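Local coordinates for galactose-binding-like protein (PDB 7M1B), which probably binds or acts on galactose-type sugars, as a SusE-like protein of a gut Bacteroides whose family may have degradative capacity, at residues A[215-220]-A[255-260]; A[221-226]-A[245-250]; A[290-295]-A[355-360]. All blocks are in the same frame, centred on the assembly; numbering follows the deposited sequence.

Overall arrangement
After helix 109-115 the chain forms two small antiparallel sheets, then enters the larger domain that holds all three contacts. Contact 1 lays residues 215-220, in the loop after strand 211-212, on the start of strand 256-274. Contact 2 is nested inside the loop that contact 1 closes. It joins residues 221-226 to 245-250, the contact centres about 12 Å apart. Contact 3 follows in series and pairs strand 292-297 with strand 352-362, closing the long connection through strand 311-317 and helix 331-338. Strands 256-274 and 352-362 are neighbours in one sheet, so contacts 1 and 3 meet there. Arg-356 reaches from contact 3 to Thr-259 and Asp-218. Contacts 2 and 3 do not touch.

Contact 1 (A[215-220]-A[255-260]); sequences LANDIK and PVWFTF
A type I beta turn from Leu-215 to Asp-218 lies against the start of strand 256-274. Thr-259 OG1 donates to Asp-218 OD2 at 2.8 Å, on the syn side, tilted 31° out of the carboxylate plane. Leu-215 N reaches the same Asp-218 OD2 from the opposite face at 2.9 Å, tying the acid to the start of its own turn. Water 2 donates a further hydrogen bond to Asp-218 OD2 and accepts one from Thr-259 N. The Trp-257 indole N-H makes a nearly straight bond (169°) to Asn-217 OD1, NE1 to OD1 2.9 Å. The oxygen lies in the indole plane, while NE1 stands above the amide plane of Asn-217. CG of Asn-217 sits between the backbone N and the carbonyl carbon (chi1 61°), which brings OD1 to the indole N-H. Asp-218 OD1 lies at the same ring edge, 3.2 Å from Trp-257 CD1. Ile-219 N bonds to Trp-257 O at 2.9 Å. Ile-219 CG2 then packs on Val-256 CB at 3.7 Å. Arg-356 forms a salt bridge with Asp-218 OD1 and also bonds to Thr-259 OG1. The buried carboxylate is gripped on both oxygens, which is consistent with a charged Asp-218.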
# COMPACT_ATOMS: atom_id res chain seq x y z
N LEU A 215 -20.18 -0.93 -0.01
CA LEU A 215 -20.59 -2.32 0.08
C LEU A 215 -21.36 -2.56 1.40
O LEU A 215 -21.23 -1.79 2.35
CB LEU A 215 -19.36 -3.21 -0.06
CG LEU A 215 -18.55 -2.91 -1.34
CD1 LEU A 215 -17.37 -3.85 -1.37
CD2 LEU A 215 -19.43 -3.13 -2.58
N ALA A 216 -22.14 -3.66 1.43
CA ALA A 216 -23.16 -3.75 2.48
C ALA A 216 -22.64 -3.82 3.93
O ALA A 216 -23.39 -3.51 4.88
CB ALA A 216 -24.12 -4.88 2.17
N ASN A 217 -21.44 -4.35 4.12
CA ASN A 217 -20.88 -4.44 5.46
C ASN A 217 -19.77 -3.39 5.71
O ASN A 217 -19.04 -3.49 6.74
CB ASN A 217 -20.29 -5.83 5.64
CG ASN A 217 -19.16 -6.17 4.68
OD1 ASN A 217 -18.63 -5.33 3.98
ND2 ASN A 217 -18.67 -7.41 4.71
N ASP A 218 -19.85 -2.26 4.98
CA ASP A 218 -18.87 -1.21 5.20
C ASP A 218 -19.43 -0.20 6.21
O ASP A 218 -20.66 -0.11 6.45
CB ASP A 218 -18.74 -0.36 3.93
CG ASP A 218 -17.98 -1.00 2.80
OD1 ASP A 218 -17.43 -2.13 2.97
OD2 ASP A 218 -17.91 -0.43 1.74
N ILE A 219 -18.54 0.49 6.95
CA ILE A 219 -18.98 1.66 7.72
C ILE A 219 -19.35 2.76 6.74
O ILE A 219 -18.68 2.94 5.70
CB ILE A 219 -17.95 2.18 8.77
CG1 ILE A 219 -16.60 2.54 8.14
CG2 ILE A 219 -17.77 1.12 9.88
CD1 ILE A 219 -15.61 3.22 9.09
N LYS A 220 -20.28 3.59 7.18
CA LYS A 220 -20.73 4.77 6.45
C LYS A 220 -19.78 5.93 6.79
O LYS A 220 -19.37 6.10 7.96
CB LYS A 220 -22.17 5.11 6.83
CG LYS A 220 -23.26 4.18 6.31
CD LYS A 220 -24.67 4.65 6.70
CE LYS A 220 -25.76 3.70 6.30
NZ LYS A 220 -27.07 4.03 6.94
N PRO A 255 -12.10 -5.05 13.78
CA PRO A 255 -11.82 -4.11 12.69
C PRO A 255 -13.07 -3.76 11.89
O PRO A 255 -14.09 -4.50 11.82
CB PRO A 255 -10.85 -4.93 11.80
CG PRO A 255 -11.29 -6.38 11.99
CD PRO A 255 -11.64 -6.43 13.48
N VAL A 256 -13.07 -2.53 11.38
CA VAL A 256 -14.13 -2.07 10.49
C VAL A 256 -13.49 -1.62 9.19
O VAL A 256 -12.28 -1.47 9.14
CB VAL A 256 -14.89 -0.90 11.13
CG1 VAL A 256 -15.59 -1.32 12.44
CG2 VAL A 256 -14.01 0.35 11.35
N TRP A 257 -14.28 -1.31 8.14
CA TRP A 257 -13.62 -1.00 6.87
C TRP A 257 -14.55 -0.08 6.04
O TRP A 257 -15.80 -0.15 6.13
CB TRP A 257 -13.27 -2.30 6.09
CG TRP A 257 -14.41 -3.29 6.01
CD1 TRP A 257 -15.43 -3.34 5.10
CD2 TRP A 257 -14.59 -4.40 6.89
NE1 TRP A 257 -16.30 -4.38 5.37
CE2 TRP A 257 -15.76 -5.08 6.45
CE3 TRP A 257 -13.87 -4.88 8.01
CZ2 TRP A 257 -16.26 -6.22 7.12
CZ3 TRP A 257 -14.36 -6.01 8.66
CH2 TRP A 257 -15.52 -6.69 8.20
N PHE A 258 -13.93 0.64 5.11
CA PHE A 258 -14.65 1.34 4.07
C PHE A 258 -13.98 1.05 2.72
O PHE A 258 -12.86 0.55 2.68
CB PHE A 258 -14.81 2.86 4.30
CG PHE A 258 -13.50 3.62 4.43
CD1 PHE A 258 -12.67 3.79 3.35
CD2 PHE A 258 -13.08 4.15 5.64
CE1 PHE A 258 -11.47 4.48 3.47
CE2 PHE A 258 -11.90 4.86 5.76
CZ PHE A 258 -11.06 5.01 4.68
N THR A 259 -14.75 1.31 1.65
CA THR A 259 -14.42 0.88 0.30
C THR A 259 -14.55 2.03 -0.67
O THR A 259 -15.57 2.75 -0.65
CB THR A 259 -15.32 -0.27 -0.24
OG1 THR A 259 -15.43 -1.26 0.80
CG2 THR A 259 -14.81 -0.86 -1.53
N PHE A 260 -13.53 2.20 -1.54
CA PHE A 260 -13.72 3.21 -2.58
C PHE A 260 -13.16 2.69 -3.91
O PHE A 260 -12.49 1.64 -3.96
CB PHE A 260 -13.05 4.55 -2.23
CG PHE A 260 -11.59 4.54 -1.89
CD1 PHE A 260 -10.67 4.68 -2.91
CD2 PHE A 260 -11.15 4.34 -0.58
CE1 PHE A 260 -9.31 4.77 -2.59
CE2 PHE A 260 -9.79 4.39 -0.27
CZ PHE A 260 -8.86 4.61 -1.28
O HOH W 1 -17.03 -2.37 8.49
O HOH W 2 -17.50 2.29 1.48

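Contact 2 (A[221-226]-A[245-250]); sequences MDNAGH and HGYDFN. With EDO (1,2-ethanediol), chain B.
Asn-223 lays its side chain over one face of the Tyr-247 ring. Its CB sits 3.7 Å from the centroid of the Tyr-247 ring, a CH-pi contact. The amide follows nearly flat on the ring, the planes 15° apart. With CG anti to the backbone N (chi1 -158°), the Asn-223 amide also reaches Gly-246. There ND2 donates to Gly-246 O at 3.0 Å. The phenol end of Tyr-247 is held too: its OH donates to Asp-222 OD1 at 2.7 Å, from above the carboxylate plane. Asn-223 N bonds to His-245 O at 3.0 Å. His-245 ND1 donates to Gly-246 O at 2.8 Å, reaching it from the face opposite Asn-223 ND2. Ala-224 CB lies over one face of the imidazole. Replacing His-245 by alanine is likely to cost Gly-246 O one of its two donors and leave a gap beside Ala-224 CB. Met-221 SD packs on Gly-246 CA at 3.7 Å. His-245 NE2 makes a weak bond to 1,2-ethanediol, probably from the crystallisation liquor, which Arg-276 also binds. The arrangement joins a loop to the end of strand 244-245 and the loop after it, in a domain consistent with the galactose-binding-like beta-sandwich fold.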
# COMPACT_ATOMS: atom_id res chain seq x y z
N MET A 221 -19.53 6.79 5.76
CA MET A 221 -18.56 7.87 5.95
C MET A 221 -19.20 9.21 5.52
O MET A 221 -18.49 10.08 5.02
CB MET A 221 -17.23 7.59 5.23
CG MET A 221 -16.43 6.41 5.92
SD MET A 221 -15.86 6.91 7.55
CE MET A 221 -14.49 7.94 7.10
N ASP A 222 -20.52 9.29 5.65
CA ASP A 222 -21.28 10.45 5.14
C ASP A 222 -21.88 11.28 6.29
O ASP A 222 -22.82 12.08 6.09
CB ASP A 222 -22.41 9.99 4.19
CG ASP A 222 -23.48 9.19 4.88
OD1 ASP A 222 -23.21 8.74 6.00
OD2 ASP A 222 -24.56 9.04 4.24
N ASN A 223 -21.21 11.28 7.44
CA ASN A 223 -21.69 12.08 8.56
C ASN A 223 -21.18 13.53 8.38
O ASN A 223 -20.22 13.86 7.66
CB ASN A 223 -21.18 11.48 9.88
CG ASN A 223 -22.02 11.88 11.10
OD1 ASN A 223 -23.03 12.62 10.98
ND2 ASN A 223 -21.61 11.43 12.27
N ALA A 224 -21.87 14.48 9.08
CA ALA A 224 -21.44 15.85 9.33
C ALA A 224 -21.26 16.60 8.00
O ALA A 224 -20.35 17.42 7.83
CB ALA A 224 -20.18 15.92 10.19
N GLY A 225 -22.09 16.24 7.01
CA GLY A 225 -22.19 17.05 5.81
C GLY A 225 -21.20 16.71 4.73
O GLY A 225 -21.23 17.32 3.68
N HIS A 226 -20.43 15.60 4.90
CA HIS A 226 -19.45 15.28 3.87
C HIS A 226 -19.67 13.83 3.41
O HIS A 226 -20.70 13.23 3.73
CB HIS A 226 -17.98 15.53 4.32
CG HIS A 226 -17.50 16.94 4.22
ND1 HIS A 226 -16.73 17.37 3.11
CD2 HIS A 226 -17.54 17.97 5.08
CE1 HIS A 226 -16.37 18.62 3.31
NE2 HIS A 226 -16.86 19.01 4.53
N HIS A 245 -16.28 11.73 7.53
CA HIS A 245 -16.55 11.53 8.97
C HIS A 245 -17.54 10.40 9.13
O HIS A 245 -18.56 10.37 8.43
CB HIS A 245 -17.23 12.83 9.51
CG HIS A 245 -17.21 12.96 11.00
ND1 HIS A 245 -17.87 12.07 11.86
CD2 HIS A 245 -16.69 13.92 11.79
CE1 HIS A 245 -17.67 12.49 13.12
NE2 HIS A 245 -17.02 13.66 13.08
N GLY A 246 -17.09 9.39 9.95
CA GLY A 246 -18.02 8.30 10.26
C GLY A 246 -18.96 8.55 11.43
O GLY A 246 -19.23 9.68 11.80
N TYR A 247 -19.61 7.45 11.83
CA TYR A 247 -20.50 7.43 12.99
C TYR A 247 -19.86 6.69 14.15
O TYR A 247 -19.10 5.81 13.90
CB TYR A 247 -21.85 6.82 12.58
CG TYR A 247 -22.54 7.54 11.45
CD1 TYR A 247 -23.39 8.61 11.72
CD2 TYR A 247 -22.19 7.32 10.09
CE1 TYR A 247 -24.01 9.32 10.70
CE2 TYR A 247 -22.80 8.01 9.05
CZ TYR A 247 -23.63 9.07 9.37
OH TYR A 247 -24.18 9.75 8.33
N ASP A 248 -20.33 6.96 15.37
CA ASP A 248 -19.83 6.26 16.53
C ASP A 248 -20.22 4.80 16.48
O ASP A 248 -21.39 4.43 16.22
CB ASP A 248 -20.50 6.88 17.74
CG ASP A 248 -19.96 8.20 18.18
OD1 ASP A 248 -18.80 8.54 17.91
OD2 ASP A 248 -20.64 8.76 19.02
N PHE A 249 -19.29 3.99 16.97
CA PHE A 249 -19.57 2.58 17.16
C PHE A 249 -18.82 2.12 18.39
O PHE A 249 -17.91 2.81 18.85
CB PHE A 249 -19.25 1.74 15.90
CG PHE A 249 -17.81 1.81 15.44
CD1 PHE A 249 -16.87 0.90 15.94
CD2 PHE A 249 -17.40 2.69 14.45
CE1 PHE A 249 -15.54 0.96 15.56
CE2 PHE A 249 -16.06 2.77 14.09
CZ PHE A 249 -15.14 1.86 14.60
N ASN A 250 -19.11 0.89 18.82
CA ASN A 250 -18.45 0.38 20.01
C ASN A 250 -17.11 -0.24 19.58
O ASN A 250 -17.13 -1.01 18.64
CB ASN A 250 -19.36 -0.60 20.75
CG ASN A 250 -18.68 -1.12 22.00
OD1 ASN A 250 -17.67 -1.81 21.88
ND2 ASN A 250 -19.24 -0.82 23.17
C1 EDO B . -17.55 18.60 12.58
O1 EDO B . -16.58 19.38 13.26
C2 EDO B . -17.15 17.16 12.59
O2 EDO B . -16.48 16.65 13.78
O HOH W 3 -18.36 12.73 5.91
O HOH W 4 -25.57 12.08 8.71

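Contact 3 (A[290-295]-A[355-360]); sequences KEWEVW and IRFKIL
The Phe-357 ring is the apolar centre, meeting Trp-292 and Val-294 of the neighbouring strand. It lies near parallel to the Trp-292 indole, planes 15° apart. The rings are displaced, so they barely overlap, with the Phe-357 centroid 4.7 Å from that of the five-membered Trp-292 ring. The closest atoms are Trp-292 NE1 and Phe-357 CE2, at 3.3 Å. Val-294 CG2 sits over a face of Phe-357, 4.1 Å from its centroid. Ile-359 extends the cluster, its CD1 touching Trp-292 CB at 3.8 Å. Phe-258 and Phe-343 add further aromatic neighbours. These side chains share one face of an antiparallel beta ladder. Trp-292 with Ile-359 and Val-294 with Phe-357 are non-hydrogen-bonded pairs. Glu-293 with Lys-358 and Trp-295 with Arg-356 are hydrogen-bonded pairs, each with two backbone bonds. At one end, Lys-290 and Glu-291 both face Ser-361, a classic beta bulge. Glu-291 O still accepts from Leu-360 N. The other face carries Glu-293, Trp-295, Arg-356 and Lys-358, and mixes charge with an indole. Trp-295 NE1 donates to Glu-293 OE1 at 2.8 Å, and that oxygen lies in the indole plane. Lys-358 has CG opposite its amide N (chi1 -176°), and its extended chain runs alongside Glu-293. Its NZ stops 4.6 Å from Glu-293 OE1, beyond a salt bridge. Water 5 bridges them, donating a hydrogen bond to Glu-293 OE1 and accepting one from Lys-358 NZ at 2.8 Å. Trp-307 makes cation-pi contacts with both Lys-358 and Arg-356. Arg-356 NE bonds to Thr-259, and its NH1 donates to Gly-305 O.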
# COMPACT_ATOMS: atom_id res chain seq x y z
N LYS A 290 -5.11 4.71 13.63
CA LYS A 290 -3.77 4.40 14.17
C LYS A 290 -3.14 3.25 13.39
O LYS A 290 -2.14 3.51 12.70
CB LYS A 290 -3.82 4.15 15.67
CG LYS A 290 -2.47 3.65 16.30
CD LYS A 290 -2.58 3.53 17.81
CE LYS A 290 -1.34 2.84 18.43
NZ LYS A 290 -1.58 2.44 19.82
N GLU A 291 -3.69 2.04 13.46
CA GLU A 291 -3.23 0.96 12.61
C GLU A 291 -4.34 0.50 11.68
O GLU A 291 -5.52 0.40 12.04
CB GLU A 291 -2.76 -0.24 13.43
CG GLU A 291 -1.48 0.06 14.18
CD GLU A 291 -0.89 -1.22 14.78
OE1 GLU A 291 -0.58 -2.19 14.01
OE2 GLU A 291 -0.72 -1.28 16.00
N TRP A 292 -3.95 0.16 10.45
CA TRP A 292 -4.91 -0.38 9.51
C TRP A 292 -4.15 -1.19 8.44
O TRP A 292 -2.92 -1.14 8.32
CB TRP A 292 -5.69 0.79 8.86
CG TRP A 292 -4.91 1.69 7.92
CD1 TRP A 292 -4.86 1.66 6.54
CD2 TRP A 292 -4.17 2.87 8.33
NE1 TRP A 292 -4.04 2.67 6.09
CE2 TRP A 292 -3.63 3.47 7.15
CE3 TRP A 292 -3.86 3.45 9.57
CZ2 TRP A 292 -2.83 4.62 7.18
CZ3 TRP A 292 -3.05 4.59 9.60
CH2 TRP A 292 -2.57 5.19 8.41
N GLU A 293 -4.93 -1.88 7.62
CA GLU A 293 -4.46 -2.51 6.42
C GLU A 293 -5.14 -1.90 5.22
O GLU A 293 -6.30 -1.53 5.29
CB GLU A 293 -4.73 -4.00 6.42
CG GLU A 293 -4.11 -4.66 7.68
CD GLU A 293 -4.57 -6.09 7.90
OE1 GLU A 293 -5.63 -6.50 7.29
OE2 GLU A 293 -3.96 -6.73 8.80
N VAL A 294 -4.40 -1.87 4.10
CA VAL A 294 -5.00 -1.49 2.82
C VAL A 294 -5.13 -2.74 1.97
O VAL A 294 -4.15 -3.49 1.87
CB VAL A 294 -4.13 -0.45 2.09
CG1 VAL A 294 -4.87 -0.06 0.80
CG2 VAL A 294 -3.96 0.81 2.98
N TRP A 295 -6.35 -3.02 1.47
CA TRP A 295 -6.62 -4.17 0.63
C TRP A 295 -7.09 -3.69 -0.72
O TRP A 295 -7.59 -2.55 -0.87
CB TRP A 295 -7.76 -4.98 1.31
CG TRP A 295 -7.31 -5.72 2.55
CD1 TRP A 295 -6.93 -5.20 3.77
CD2 TRP A 295 -7.13 -7.16 2.67
NE1 TRP A 295 -6.59 -6.20 4.64
CE2 TRP A 295 -6.75 -7.41 4.01
CE3 TRP A 295 -7.43 -8.26 1.85
CZ2 TRP A 295 -6.47 -8.72 4.48
CZ3 TRP A 295 -7.16 -9.54 2.31
CH2 TRP A 295 -6.72 -9.77 3.62
N ILE A 355 -10.40 -0.30 -3.54
CA ILE A 355 -9.54 -0.22 -2.36
C ILE A 355 -10.39 -0.30 -1.10
O ILE A 355 -11.38 0.39 -1.00
CB ILE A 355 -8.66 1.07 -2.36
CG1 ILE A 355 -7.78 1.25 -3.62
CG2 ILE A 355 -7.84 1.21 -1.11
CD1 ILE A 355 -6.75 0.14 -3.71
N ARG A 356 -9.89 -1.04 -0.10
CA ARG A 356 -10.48 -0.98 1.24
C ARG A 356 -9.42 -0.58 2.26
O ARG A 356 -8.25 -1.03 2.19
CB ARG A 356 -11.04 -2.34 1.63
CG ARG A 356 -12.46 -2.57 1.16
CD ARG A 356 -12.97 -3.95 1.46
NE ARG A 356 -14.42 -3.84 1.50
CZ ARG A 356 -15.23 -4.82 1.89
NH1 ARG A 356 -14.72 -6.08 2.09
NH2 ARG A 356 -16.52 -4.68 2.02
N PHE A 357 -9.85 0.24 3.23
CA PHE A 357 -9.09 0.46 4.45
C PHE A 357 -9.77 -0.33 5.56
O PHE A 357 -10.93 -0.13 5.85
CB PHE A 357 -9.08 1.95 4.80
CG PHE A 357 -7.99 2.73 4.11
CD1 PHE A 357 -7.87 2.66 2.73
CD2 PHE A 357 -7.21 3.64 4.79
CE1 PHE A 357 -6.85 3.35 2.07
CE2 PHE A 357 -6.16 4.32 4.16
CZ PHE A 357 -6.03 4.20 2.79
N LYS A 358 -9.03 -1.36 6.06
CA LYS A 358 -9.50 -2.14 7.19
C LYS A 358 -8.86 -1.54 8.43
O LYS A 358 -7.64 -1.67 8.66
CB LYS A 358 -9.07 -3.60 7.00
CG LYS A 358 -9.60 -4.54 8.09
CD LYS A 358 -9.10 -6.02 7.84
CE LYS A 358 -9.99 -7.13 8.62
NZ LYS A 358 -9.59 -8.56 8.21
N ILE A 359 -9.69 -0.86 9.22
CA ILE A 359 -9.17 -0.09 10.35
C ILE A 359 -9.10 -1.04 11.54
O ILE A 359 -10.15 -1.58 11.95
CB ILE A 359 -10.06 1.14 10.65
CG1 ILE A 359 -10.32 2.03 9.42
CG2 ILE A 359 -9.45 1.93 11.83
CD1 ILE A 359 -9.05 2.52 8.79
N LEU A 360 -7.92 -1.17 12.14
CA LEU A 360 -7.72 -2.04 13.30
C LEU A 360 -7.87 -1.25 14.60
O LEU A 360 -8.39 -1.75 15.62
CB LEU A 360 -6.32 -2.67 13.19
CG LEU A 360 -5.95 -3.39 11.88
CD1 LEU A 360 -4.57 -4.01 11.98
CD2 LEU A 360 -6.95 -4.46 11.54
O HOH W 5 -6.82 -8.62 8.45